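PDB 6M6U: protein adenylyltransferase MntA from Shewanella oneidensis MR-1, which neutralises its cognate toxin HepT by transferring three AMP units in succession from ATP onto a tyrosine of the toxin. Local coordinates for residues L45-L50 / V73-S77. The protein carries 2 engineered substitutions. Numbering follows the deposited sequence.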
# COMPACT_ATOMS: atom_id res chain seq x y z
N LEU E 45 -16.39 24.98 0.55
CA LEU E 45 -16.40 25.94 -0.54
C LEU E 45 -15.90 27.26 0.02
O LEU E 45 -16.43 27.75 1.03
CB LEU E 45 -17.80 26.11 -1.14
CG LEU E 45 -17.90 27.01 -2.38
CD1 LEU E 45 -17.17 26.39 -3.56
CD2 LEU E 45 -19.35 27.30 -2.73
N ALA E 46 -14.87 27.81 -0.61
CA ALA E 46 -14.37 29.14 -0.31
C ALA E 46 -14.50 30.00 -1.56
O ALA E 46 -14.81 29.52 -2.65
CB ALA E 46 -12.92 29.08 0.18
N ALA E 47 -14.24 31.30 -1.39
CA ALA E 47 -14.31 32.22 -2.52
C ALA E 47 -13.33 31.83 -3.62
O ALA E 47 -13.66 31.87 -4.81
CB ALA E 47 -14.06 33.66 -2.07
N ASP E 48 -12.11 31.44 -3.24
CA ASP E 48 -11.11 30.95 -4.18
C ASP E 48 -10.91 29.45 -4.00
O ASP E 48 -11.22 28.87 -2.96
CB ASP E 48 -9.76 31.65 -3.98
CG ASP E 48 -9.85 33.15 -4.05
OD1 ASP E 48 -9.14 33.82 -3.28
OD2 ASP E 48 -10.64 33.67 -4.87
N THR E 49 -10.38 28.83 -5.05
CA THR E 49 -9.88 27.48 -4.93
C THR E 49 -8.73 27.47 -3.92
O THR E 49 -7.91 28.39 -3.89
CB THR E 49 -9.37 26.95 -6.27
OG1 THR E 49 -8.24 27.72 -6.68
CG2 THR E 49 -10.44 27.05 -7.34
N LEU E 50 -8.70 26.44 -3.08
CA LEU E 50 -7.59 26.28 -2.16
C LEU E 50 -6.37 25.78 -2.91
O LEU E 50 -6.48 25.07 -3.91
CB LEU E 50 -7.93 25.30 -1.04
CG LEU E 50 -9.31 25.36 -0.36
CD1 LEU E 50 -9.34 24.42 0.83
CD2 LEU E 50 -9.69 26.78 0.05
N VAL E 73 -12.09 18.00 0.95
CA VAL E 73 -12.44 18.16 -0.45
C VAL E 73 -12.73 19.63 -0.70
O VAL E 73 -13.57 20.23 -0.02
CB VAL E 73 -13.64 17.28 -0.83
CG1 VAL E 73 -14.29 17.77 -2.11
CG2 VAL E 73 -13.22 15.82 -0.97
N ASP E 74 -12.03 20.23 -1.66
CA ASP E 74 -12.35 21.57 -2.11
C ASP E 74 -13.46 21.46 -3.15
O ASP E 74 -13.24 20.94 -4.25
CB ASP E 74 -11.12 22.27 -2.69
CG ASP E 74 -11.42 23.68 -3.18
OD1 ASP E 74 -12.50 24.23 -2.87
OD2 ASP E 74 -10.56 24.26 -3.89
N LEU E 75 -14.65 21.96 -2.81
CA LEU E 75 -15.79 21.84 -3.71
C LEU E 75 -15.57 22.60 -5.01
O LEU E 75 -16.17 22.26 -6.03
CB LEU E 75 -17.06 22.33 -3.01
CG LEU E 75 -17.59 21.40 -1.93
CD1 LEU E 75 -18.70 22.07 -1.12
CD2 LEU E 75 -18.08 20.12 -2.56
N ARG E 76 -14.72 23.63 -5.00
CA ARG E 76 -14.56 24.48 -6.17
C ARG E 76 -13.79 23.79 -7.29
O ARG E 76 -13.93 24.19 -8.45
CB ARG E 76 -13.88 25.79 -5.78
CG ARG E 76 -14.01 26.89 -6.82
CD ARG E 76 -13.60 28.25 -6.26
NE ARG E 76 -14.59 28.80 -5.35
CZ ARG E 76 -15.75 29.34 -5.74
NH1 ARG E 76 -16.05 29.40 -7.03
NH2 ARG E 76 -16.60 29.83 -4.84
N SER E 77 -13.00 22.76 -6.98
CA SER E 77 -12.32 21.98 -7.99
C SER E 77 -12.77 20.53 -8.03
O SER E 77 -12.27 19.76 -8.87
CB SER E 77 -10.80 22.04 -7.78
OG SER E 77 -10.43 21.30 -6.63
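R76 and D74 reach the loop that follows strand 40-46 with chains that both leave anti to their backbone N (chi1 -164° in R76); in R76 a bend at chi3, -74°, then turns the guanidinium toward the carbonyl oxygen of A46. The contact joins the ends of the two parallel strands 40-46 and 70-74 of a beta-alpha-beta unit in the polymerase beta-type nucleotidyltransferase fold, where the chain leaves one strand for helix 52-66 and later comes out of the other. R76 presents NE and NH2 together to the carbonyl oxygen of A46, each 2.8 Å from A46 O, which lies near the guanidinium plane; both bonds are well off straight. One face of the group is met by the carbonyl oxygen of A47, too poorly angled for a hydrogen bond, and the opposite face by the methyl CD1 of L45, 3.7 Å from R76 NH2. Farther back along the arginine, T49 crosses its chain at about a right angle and sets CG2 3.5 Å from R76 CD. L45 CD1 also rests on L75 CB, while L75 is itself buried and also packs on Y24 of strand 20-26 and on C83 and V86 of helix 80-89. The D48 carboxylate turns elsewhere, OD1 forming a salt bridge with K19. D74 ties both loops with its two oxygens. OD1 accepts the backbone N of R76 in an Asx turn, which anchors the backbone where the arginine side chain sets out, and OD2 takes the backbone N of L50 at 3.0 Å, the N-H approaching from above the carboxylate plane.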